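PDB 6IUY: glycerol-3-phosphate dehydrogenase [NAD(+)] from Dunaliella salina, which probably interconverts dihydroxyacetone phosphate and sn-glycerol 3-phosphate with NAD(H) and, through an added phosphatase-like domain, converts dihydroxyacetone phosphate directly to glycerol. Local coordinates for residues 281-285 / 286-290; 304-307 / 308-311; 496-499 / 500-504; 573-577 / 578-582. One frame throughout, in Å; residues are numbered along the deposited sequence.

Interaction 1 (281-285 / 286-290)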
loop_
_atom_site.group_PDB
_atom_site.type_symbol
_atom_site.label_atom_id
_atom_site.label_comp_id
_atom_site.label_asym_id
_atom_site.label_seq_id
_atom_site.Cartn_x
_atom_site.Cartn_y
_atom_site.Cartn_z
ATOM N N GLU A 281 -6.101 27.552 20.176
ATOM C CA GLU A 281 -6.481 28.288 18.971
ATOM C C GLU A 281 -7.996 28.453 18.921
ATOM O O GLU A 281 -8.488 29.553 18.701
ATOM C CB GLU A 281 -5.969 27.584 17.705
ATOM C CG GLU A 281 -4.536 27.951 17.325
ATOM C CD GLU A 281 -3.874 26.958 16.344
ATOM O OE1 GLU A 281 -4.476 25.901 16.009
ATOM O OE2 GLU A 281 -2.733 27.237 15.910
ATOM N N ALA A 282 -8.730 27.371 19.169
ATOM C CA ALA A 282 -10.186 27.402 19.083
ATOM C C ALA A 282 -10.814 28.358 20.106
ATOM O O ALA A 282 -11.871 28.942 19.846
ATOM C CB ALA A 282 -10.768 25.989 19.259
ATOM N N ALA A 283 -10.183 28.521 21.266
ATOM C CA ALA A 283 -10.795 29.339 22.320
ATOM C C ALA A 283 -10.615 30.834 22.081
ATOM O O ALA A 283 -11.266 31.639 22.738
ATOM C CB ALA A 283 -10.253 28.949 23.695
ATOM N N GLN A 284 -9.760 31.206 21.135
ATOM C CA GLN A 284 -9.567 32.608 20.759
ATOM C C GLN A 284 -10.710 33.165 19.912
ATOM O O GLN A 284 -10.689 34.338 19.512
ATOM C CB GLN A 284 -8.266 32.782 19.981
ATOM C CG GLN A 284 -7.008 32.762 20.828
ATOM C CD GLN A 284 -5.755 32.621 19.979
ATOM O OE1 GLN A 284 -5.736 32.998 18.803
ATOM N NE2 GLN A 284 -4.703 32.063 20.571
ATOM N N LEU A 285 -11.691 32.316 19.618
ATOM C CA LEU A 285 -12.861 32.711 18.836
ATOM C C LEU A 285 -14.105 32.444 19.660
ATOM O O LEU A 285 -14.099 31.557 20.513
ATOM C CB LEU A 285 -12.932 31.955 17.509
ATOM C CG LEU A 285 -12.041 32.358 16.333
ATOM C CD1 LEU A 285 -11.983 33.877 16.186
ATOM C CD2 LEU A 285 -10.647 31.754 16.423
ATOM N N PRO A 286 -15.182 33.206 19.397
ATOM C CA PRO A 286 -16.402 33.200 20.217
ATOM C C PRO A 286 -17.031 31.816 20.491
ATOM O O PRO A 286 -17.205 31.446 21.655
ATOM C CB PRO A 286 -17.355 34.083 19.405
ATOM C CG PRO A 286 -16.440 35.049 18.707
ATOM C CD PRO A 286 -15.230 34.234 18.340
ATOM N N GLY A 287 -17.378 31.054 19.467
ATOM C CA GLY A 287 -18.113 29.827 19.743
ATOM C C GLY A 287 -17.265 28.567 19.769
ATOM O O GLY A 287 -17.678 27.552 19.228
ATOM N N SER A 288 -16.097 28.632 20.412
ATOM C CA SER A 288 -15.117 27.543 20.383
ATOM C C SER A 288 -15.714 26.175 20.634
ATOM O O SER A 288 -16.467 25.997 21.594
ATOM C CB SER A 288 -14.020 27.780 21.420
ATOM O OG SER A 288 -13.190 26.632 21.539
ATOM N N VAL A 289 -15.367 25.199 19.791
ATOM C CA VAL A 289 -15.852 23.845 20.023
ATOM C C VAL A 289 -15.077 23.118 21.145
ATOM O O VAL A 289 -15.494 22.035 21.569
ATOM C CB VAL A 289 -15.805 22.996 18.730
ATOM C CG1 VAL A 289 -14.385 22.673 18.345
ATOM C CG2 VAL A 289 -16.604 21.710 18.902
ATOM N N PHE A 290 -13.970 23.696 21.630
ATOM C CA PHE A 290 -13.190 23.054 22.712
ATOM C C PHE A 290 -12.957 23.945 23.944
ATOM O O PHE A 290 -12.703 25.149 23.818
ATOM C CB PHE A 290 -11.808 22.593 22.214
ATOM C CG PHE A 290 -11.863 21.675 21.042
ATOM C CD1 PHE A 290 -12.380 20.410 21.176
ATOM C CD2 PHE A 290 -11.374 22.074 19.812
ATOM C CE1 PHE A 290 -12.437 19.570 20.108
ATOM C CE2 PHE A 290 -11.425 21.232 18.737
ATOM C CZ PHE A 290 -11.959 19.983 18.881
#

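Interaction 2 (304-307 / 308-311)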
loop_
_atom_site.group_PDB
_atom_site.type_symbol
_atom_site.label_atom_id
_atom_site.label_comp_id
_atom_site.label_asym_id
_atom_site.label_seq_id
_atom_site.Cartn_x
_atom_site.Cartn_y
_atom_site.Cartn_z
ATOM N N SER A 304 8.235 8.575 42.269
ATOM C CA SER A 304 8.114 10.017 42.159
ATOM C C SER A 304 6.849 10.545 42.835
ATOM O O SER A 304 6.767 11.725 43.153
ATOM C CB SER A 304 8.159 10.442 40.696
ATOM O OG SER A 304 7.222 9.691 39.969
ATOM N N GLY A 305 5.863 9.683 43.051
ATOM C CA GLY A 305 4.680 10.114 43.775
ATOM C C GLY A 305 4.009 11.342 43.173
ATOM O O GLY A 305 3.867 11.465 41.956
ATOM N N ARG A 306 3.631 12.261 44.048
ATOM C CA ARG A 306 2.857 13.437 43.710
ATOM C C ARG A 306 3.691 14.519 43.069
ATOM O O ARG A 306 3.176 15.435 42.430
ATOM C CB ARG A 306 2.196 13.995 44.977
ATOM C CG ARG A 306 1.335 15.213 44.736
ATOM C CD ARG A 306 -0.134 14.827 44.683
ATOM N NE ARG A 306 -0.859 15.408 43.545
ATOM C CZ ARG A 306 -1.609 14.693 42.710
ATOM N NH1 ARG A 306 -1.718 13.384 42.897
ATOM N NH2 ARG A 306 -2.257 15.278 41.694
ATOM N N ASN A 307 4.991 14.440 43.271
ATOM C CA ASN A 307 5.884 15.481 42.788
ATOM C C ASN A 307 5.907 15.607 41.255
ATOM O O ASN A 307 6.124 16.686 40.702
ATOM C CB ASN A 307 7.280 15.205 43.337
ATOM C CG ASN A 307 7.311 15.215 44.866
ATOM O OD1 ASN A 307 7.472 16.267 45.465
ATOM N ND2 ASN A 307 7.152 14.042 45.493
ATOM N N LEU A 308 5.642 14.508 40.571
ATOM C CA LEU A 308 5.625 14.506 39.102
ATOM C C LEU A 308 4.525 15.394 38.574
ATOM O O LEU A 308 4.757 16.264 37.718
ATOM C CB LEU A 308 5.423 13.092 38.571
ATOM C CG LEU A 308 5.403 12.895 37.058
ATOM C CD1 LEU A 308 6.628 13.540 36.426
ATOM C CD2 LEU A 308 5.373 11.401 36.760
ATOM N N ILE A 309 3.317 15.139 39.083
ATOM C CA ILE A 309 2.110 15.865 38.704
ATOM C C ILE A 309 2.337 17.350 38.943
ATOM O O ILE A 309 2.072 18.171 38.060
ATOM C CB ILE A 309 0.895 15.347 39.496
ATOM C CG1 ILE A 309 0.474 13.971 38.976
ATOM C CG2 ILE A 309 -0.264 16.318 39.430
ATOM C CD1 ILE A 309 1.392 12.815 39.408
ATOM N N GLU A 310 2.884 17.687 40.113
ATOM C CA GLU A 310 3.120 19.084 40.493
ATOM C C GLU A 310 4.181 19.739 39.623
ATOM O O GLU A 310 4.140 20.940 39.358
ATOM C CB GLU A 310 3.524 19.170 41.971
ATOM C CG GLU A 310 2.478 18.552 42.930
ATOM C CD GLU A 310 2.921 18.522 44.403
ATOM O OE1 GLU A 310 4.001 19.047 44.725
ATOM O OE2 GLU A 310 2.179 17.968 45.241
ATOM N N TYR A 311 5.140 18.948 39.164
ATOM C CA TYR A 311 6.180 19.490 38.296
ATOM C C TYR A 311 5.531 19.811 36.943
ATOM O O TYR A 311 5.747 20.879 36.364
ATOM C CB TYR A 311 7.347 18.497 38.161
ATOM C CG TYR A 311 8.493 19.009 37.296
ATOM C CD1 TYR A 311 9.662 19.527 37.868
ATOM C CD2 TYR A 311 8.399 18.987 35.915
ATOM C CE1 TYR A 311 10.700 19.995 37.077
ATOM C CE2 TYR A 311 9.421 19.447 35.125
ATOM C CZ TYR A 311 10.568 19.956 35.700
ATOM O OH TYR A 311 11.576 20.405 34.872
#

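Interaction 3 (496-499 / 500-504)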
loop_
_atom_site.group_PDB
_atom_site.type_symbol
_atom_site.label_atom_id
_atom_site.label_comp_id
_atom_site.label_asym_id
_atom_site.label_seq_id
_atom_site.Cartn_x
_atom_site.Cartn_y
_atom_site.Cartn_z
ATOM N N ARG A 496 -1.289 -7.771 6.303
ATOM C CA ARG A 496 -2.330 -7.852 5.284
ATOM C C ARG A 496 -3.186 -9.105 5.390
ATOM O O ARG A 496 -4.406 -9.034 5.369
ATOM C CB ARG A 496 -1.677 -7.797 3.900
ATOM C CG ARG A 496 -2.613 -7.337 2.802
ATOM C CD ARG A 496 -1.850 -7.006 1.544
ATOM N NE ARG A 496 -2.732 -6.878 0.386
ATOM C CZ ARG A 496 -2.756 -7.729 -0.639
ATOM N NH1 ARG A 496 -1.938 -8.775 -0.654
ATOM N NH2 ARG A 496 -3.590 -7.523 -1.658
ATOM N N LYS A 497 -2.536 -10.254 5.501
ATOM C CA LYS A 497 -3.217 -11.539 5.582
ATOM C C LYS A 497 -4.016 -11.689 6.882
ATOM O O LYS A 497 -5.166 -12.131 6.878
ATOM C CB LYS A 497 -2.188 -12.661 5.468
ATOM C CG LYS A 497 -2.747 -14.030 5.233
ATOM C CD LYS A 497 -1.646 -15.085 5.373
ATOM C CE LYS A 497 -2.093 -16.402 4.757
ATOM N NZ LYS A 497 -1.233 -17.562 5.124
ATOM N N PHE A 498 -3.404 -11.324 7.998
ATOM C CA PHE A 498 -4.084 -11.379 9.286
ATOM C C PHE A 498 -5.308 -10.455 9.293
ATOM O O PHE A 498 -6.362 -10.794 9.829
ATOM C CB PHE A 498 -3.102 -10.995 10.395
ATOM C CG PHE A 498 -3.580 -11.312 11.773
ATOM C CD1 PHE A 498 -3.383 -12.561 12.303
ATOM C CD2 PHE A 498 -4.203 -10.341 12.548
ATOM C CE1 PHE A 498 -3.811 -12.854 13.563
ATOM C CE2 PHE A 498 -4.628 -10.631 13.817
ATOM C CZ PHE A 498 -4.434 -11.891 14.324
ATOM N N CYS A 499 -5.170 -9.282 8.696
ATOM C CA CYS A 499 -6.307 -8.368 8.587
ATOM C C CYS A 499 -7.460 -9.004 7.840
ATOM O O CYS A 499 -8.630 -8.791 8.175
ATOM C CB CYS A 499 -5.911 -7.082 7.878
ATOM S SG CYS A 499 -5.220 -5.859 8.975
ATOM N N LYS A 500 -7.130 -9.784 6.820
ATOM C CA LYS A 500 -8.157 -10.436 6.039
ATOM C C LYS A 500 -8.718 -11.650 6.790
ATOM O O LYS A 500 -9.914 -11.919 6.715
ATOM C CB LYS A 500 -7.604 -10.809 4.659
ATOM C CG LYS A 500 -7.186 -9.559 3.850
ATOM C CD LYS A 500 -6.771 -9.906 2.421
ATOM C CE LYS A 500 -6.247 -8.687 1.671
ATOM N NZ LYS A 500 -5.420 -9.130 0.514
ATOM N N PHE A 501 -7.888 -12.351 7.555
ATOM C CA PHE A 501 -8.387 -13.476 8.351
ATOM C C PHE A 501 -9.366 -13.063 9.435
ATOM O O PHE A 501 -10.158 -13.881 9.891
ATOM C CB PHE A 501 -7.247 -14.241 9.026
ATOM C CG PHE A 501 -6.624 -15.289 8.165
ATOM C CD1 PHE A 501 -6.620 -15.161 6.786
ATOM C CD2 PHE A 501 -6.053 -16.408 8.733
ATOM C CE1 PHE A 501 -6.046 -16.126 5.995
ATOM C CE2 PHE A 501 -5.467 -17.379 7.940
ATOM C CZ PHE A 501 -5.465 -17.233 6.577
ATOM N N ILE A 502 -9.307 -11.806 9.867
ATOM C CA ILE A 502 -10.047 -11.415 11.066
ATOM C C ILE A 502 -11.097 -10.359 10.795
ATOM O O ILE A 502 -12.188 -10.416 11.360
ATOM C CB ILE A 502 -9.083 -10.934 12.157
ATOM C CG1 ILE A 502 -8.742 -12.121 13.061
ATOM C CG2 ILE A 502 -9.677 -9.792 12.940
ATOM C CD1 ILE A 502 -7.603 -11.868 13.949
ATOM N N SER A 503 -10.789 -9.415 9.910
ATOM C CA SER A 503 -11.785 -8.442 9.477
ATOM C C SER A 503 -11.691 -8.218 7.967
ATOM O O SER A 503 -10.947 -7.347 7.507
ATOM C CB SER A 503 -11.617 -7.119 10.234
ATOM O OG SER A 503 -10.254 -6.733 10.307
ATOM N N PRO A 504 -12.448 -9.014 7.190
ATOM C CA PRO A 504 -12.327 -9.015 5.725
ATOM C C PRO A 504 -12.798 -7.712 5.093
ATOM O O PRO A 504 -12.480 -7.454 3.926
ATOM C CB PRO A 504 -13.215 -10.194 5.294
ATOM C CG PRO A 504 -13.332 -11.063 6.521
ATOM C CD PRO A 504 -13.353 -10.076 7.666
#

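Interaction 4 (573-577 / 578-582)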
loop_
_atom_site.group_PDB
_atom_site.type_symbol
_atom_site.label_atom_id
_atom_site.label_comp_id
_atom_site.label_asym_id
_atom_site.label_seq_id
_atom_site.Cartn_x
_atom_site.Cartn_y
_atom_site.Cartn_z
ATOM N N GLU A 573 -0.743 -16.438 20.603
ATOM C CA GLU A 573 -1.839 -17.088 21.313
ATOM C C GLU A 573 -3.014 -17.338 20.369
ATOM O O GLU A 573 -3.548 -18.445 20.283
ATOM C CB GLU A 573 -2.268 -16.225 22.495
ATOM C CG GLU A 573 -3.115 -16.931 23.531
ATOM C CD GLU A 573 -3.474 -16.014 24.686
ATOM O OE1 GLU A 573 -4.618 -16.094 25.171
ATOM O OE2 GLU A 573 -2.612 -15.209 25.106
ATOM N N ILE A 574 -3.394 -16.310 19.627
ATOM C CA ILE A 574 -4.442 -16.466 18.627
ATOM C C ILE A 574 -4.060 -17.447 17.503
ATOM O O ILE A 574 -4.900 -18.232 17.053
ATOM C CB ILE A 574 -4.826 -15.093 18.024
ATOM C CG1 ILE A 574 -5.334 -14.165 19.141
ATOM C CG2 ILE A 574 -5.874 -15.247 16.923
ATOM C CD1 ILE A 574 -5.421 -12.714 18.752
ATOM N N LEU A 575 -2.801 -17.423 17.060
ATOM C CA LEU A 575 -2.363 -18.315 15.980
ATOM C C LEU A 575 -2.413 -19.764 16.439
ATOM O O LEU A 575 -2.852 -20.652 15.703
ATOM C CB LEU A 575 -0.943 -17.970 15.496
ATOM C CG LEU A 575 -0.736 -16.604 14.816
ATOM C CD1 LEU A 575 0.639 -16.510 14.177
ATOM C CD2 LEU A 575 -1.817 -16.297 13.789
ATOM N N HIS A 576 -1.951 -20.003 17.659
ATOM C CA HIS A 576 -1.948 -21.352 18.205
ATOM C C HIS A 576 -3.381 -21.851 18.334
ATOM O O HIS A 576 -3.719 -22.950 17.886
ATOM C CB HIS A 576 -1.244 -21.379 19.558
ATOM C CG HIS A 576 -1.305 -22.704 20.244
ATOM N ND1 HIS A 576 -0.539 -23.783 19.851
ATOM C CD2 HIS A 576 -2.029 -23.127 21.308
ATOM C CE1 HIS A 576 -0.795 -24.813 20.637
ATOM N NE2 HIS A 576 -1.698 -24.442 21.528
ATOM N N ALA A 577 -4.227 -21.017 18.928
ATOM C CA ALA A 577 -5.619 -21.368 19.155
ATOM C C ALA A 577 -6.343 -21.742 17.864
ATOM O O ALA A 577 -7.053 -22.750 17.820
ATOM C CB ALA A 577 -6.339 -20.222 19.849
ATOM N N ARG A 578 -6.167 -20.939 16.817
ATOM C CA ARG A 578 -6.865 -21.161 15.556
ATOM C C ARG A 578 -6.099 -22.084 14.630
ATOM O O ARG A 578 -6.516 -22.294 13.493
ATOM C CB ARG A 578 -7.109 -19.842 14.817
ATOM C CG ARG A 578 -7.739 -18.740 15.626
ATOM C CD ARG A 578 -9.243 -18.699 15.470
ATOM N NE ARG A 578 -9.786 -17.562 16.214
ATOM C CZ ARG A 578 -10.112 -16.393 15.666
ATOM N NH1 ARG A 578 -9.974 -16.207 14.359
ATOM N NH2 ARG A 578 -10.580 -15.410 16.421
ATOM N N GLY A 579 -4.966 -22.606 15.090
ATOM C CA GLY A 579 -4.111 -23.426 14.237
ATOM C C GLY A 579 -3.546 -22.694 13.024
ATOM O O GLY A 579 -3.455 -23.261 11.943
ATOM N N TRP A 580 -3.160 -21.434 13.190
ATOM C CA TRP A 580 -2.624 -20.669 12.070
ATOM C C TRP A 580 -1.112 -20.473 12.146
ATOM O O TRP A 580 -0.575 -19.619 11.446
ATOM C CB TRP A 580 -3.277 -19.291 11.979
ATOM C CG TRP A 580 -4.745 -19.267 11.694
ATOM C CD1 TRP A 580 -5.514 -20.287 11.200
ATOM C CD2 TRP A 580 -5.629 -18.150 11.884
ATOM N NE1 TRP A 580 -6.823 -19.869 11.071
ATOM C CE2 TRP A 580 -6.921 -18.565 11.482
ATOM C CE3 TRP A 580 -5.454 -16.844 12.352
ATOM C CZ2 TRP A 580 -8.031 -17.718 11.537
ATOM C CZ3 TRP A 580 -6.564 -15.996 12.412
ATOM C CH2 TRP A 580 -7.834 -16.439 12.004
ATOM N N GLU A 581 -0.415 -21.242 12.974
ATOM C CA GLU A 581 1.033 -21.050 13.095
ATOM C C GLU A 581 1.763 -21.038 11.752
ATOM O O GLU A 581 2.687 -20.241 11.567
ATOM C CB GLU A 581 1.653 -22.117 13.987
ATOM C CG GLU A 581 1.492 -21.852 15.465
ATOM C CD GLU A 581 0.904 -23.043 16.190
ATOM O OE1 GLU A 581 0.129 -23.792 15.544
ATOM O OE2 GLU A 581 1.214 -23.232 17.393
ATOM N N LEU A 582 1.361 -21.892 10.810
ATOM C CA LEU A 582 2.053 -21.929 9.518
ATOM C C LEU A 582 1.464 -20.956 8.496
ATOM O O LEU A 582 2.088 -20.673 7.476
ATOM C CB LEU A 582 2.054 -23.342 8.936
ATOM C CG LEU A 582 2.529 -24.423 9.905
ATOM C CD1 LEU A 582 2.948 -25.684 9.146
ATOM C CD2 LEU A 582 3.662 -23.894 10.756
#

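Interaction 1 (281-285 / 286-290)
The turn at the C-terminal end of helix 266-282, the helix of a beta-alpha-beta unit, brings S288 back against A282. Two consecutive type I turns, A282 to L285 and L285 to S288, reverse the chain, and the first of them has a weak bond from L285 N to A282 O. The main meeting is tight: S288 CB sits 2.9 Å from A282 O, and the hydroxyl flanks the methyl group, with S288 OG 3.4 Å from A282 CB. That hydroxyl also bonds within its own loop. With OG anti to the backbone N (chi1 171°), S288 OG donates to F290 O at 2.8 Å, meeting the carbonyl in its plane and on a lone pair, with a C=O...donor angle of 125°. Replacing this serine by alanine would probably leave F290 O without its hydroxyl donor and let the approach to the next strand turn more freely. A282 CB also reaches the edge of the F290 ring, 4.0 Å from CD2, while V289 CG1 stands over one face of that ring, offset toward the rim. At the outer corner L285 CB presses on P286 CD at 3.3 Å, a tight pair fixed by adjacency to proline. Beyond the turn, F290 packs on L436 and L440 of helix 431-441, and G287 O accepts a hydrogen bond from R124 of the hydrolase-like region. The arrangement is the helix-to-strand return of a Rossmann beta-alpha-beta crossover, running from strand 257-262 through helix 266-282 to strand 293-297.

Interaction 2 (304-307 / 308-311)
The backbone passes from a type II' turn over S304 to N307 directly into helix 307-315, where E310 N donates to R306 O at 3.2 Å and 165°, followed by Y311 N to N307 O at 2.9 Å. The first of these bonds lies in the plane of its carbonyl; the second is tilted from it. The side chains of R306 and E310 cross at about a right angle. E310 OE2 comes to 2.9 Å from R306 CG, so the carboxylate touches the aliphatic root of the arginine, whereas R306 NE stays 4.3 Å from E310 OE2, beyond a salt bridge, the two flat groups being inclined by 53°. R306 leaves with CG anti to its backbone N (chi1 -179°) and then bends twice, which swings the guanidinium over I309: NH2 lies 3.2 Å from I309 CG2, and I309 CB sits under one face, toward the rim. R306 NH1 has its hydrogen bond outside, on S335 OG. This is the segment after strand 293-297 of the Rossmann fold, on the NAD-binding side; the side chain of S304 is about 4 Å from that of E301, a residue seen to bind NAD in a structure of this protein, though not in this chain, and that of L308 is about 6 Å from the bound NAD. At the turn, N307 ND2 makes a weak bond to S304 O at 3.3 Å. L308 packs inward on V298, P319 and I320, while Y311 OH is hydrogen-bonded to E317 OE1.

Interaction 3 (496-499 / 500-504)
The last turns of helix 481-502, in the helical C-terminal part of the dehydrogenase, are held by successive i to i+4 backbone bonds. K500 N donates to R496 O at 3.2 Å, F501 N to K497 O at 2.8 Å and 152°, and S503 N to C499 O at 2.8 Å; the bond from I502 N to F498 O is weak. S503 is the first residue to leave helical torsions.

Among the charged groups, R496 and K500 run side by side in the same direction, and K500 NZ stands 3.2 Å above the plane of the R496 guanidinium, over its centre. The two cations gather at D508: R496 NH2 forms a salt bridge with it, K500 NZ a long, weak ion pair. R496 NH2 also bridges D509 of the second subunit, which ties this helix end to the dimer contact.

The aliphatic chain of K497 lies along F501. K497 CG is anti to the backbone N (chi1 -167°) and the chain is extended, carrying NZ to a salt bridge with E583 and a cation-pi contact with F584, while K497 CE rests 3.9 Å from F501 CZ.

Interaction 4 (573-577 / 578-582)
H576 and E581 join across a Schellman motif that ends helix 564-577. H576 ND1 donates to E581 OE2 at 3.1 Å and 163°, with the oxygen in the plane of the imidazole at its edge. The ring and carboxylate planes stand 77° apart, and OE2 is approached from above the carboxylate plane. E581 reaches back because its chain bends at chi2 (128°), so that it lies beside the histidine and points the same way. The nearby carboxylate is likely to favour a protonated imidazole. An E581 replaced by alanine would probably leave H576 ND1 without this acceptor and its ring freer to turn.

The backbone places these two groups. W580 N donates to L575 O at 2.6 Å and G579 N to H576 O at 3.1 Å, the latter from above the carbonyl plane; R578 N to I574 O, at 3.0 Å, is the final regular helical bond. G579 makes the reversal with a positive phi, a value that favours glycine.

Beneath the turn, L575 and W580 cross at about a right angle: L575 CD2 lies 3.8 Å from W580 CB and meets the edge of the indole in its plane. R578 CB covers one indole face, 3.5 Å above the plane and over its centre. Further out, W580 makes an edge-to-face stack with F501 of helix 481-502, and I574 packs on M382 and V384 of strand 382-385. The exit from the turn is tied to helix 585-594 by a hydrogen bond between E581 O and T588 OG1.

Overall arrangement
The four contacts follow one another along the chain without overlap. Interactions 1 and 2 belong to the N-terminal, NAD-binding part of the dehydrogenase, flanking strand 293-297, with centres 31 Å apart and nearest atoms about 21 Å apart. Interactions 3 and 4 lie in the helical C-terminal part, their centres 14 Å apart, and they touch through the F501-W580 pair and where F498 CE1 meets L575 CD2 at 4.0 Å, so the end of helix 481-502 packs on the end of helix 564-577 and the turn that follows it. The two pairs are separated by 41 to 50 Å between centres. Interaction 1 faces the hydrolase-like region, interaction 2 borders the NAD site, and interaction 3 reaches the second subunit.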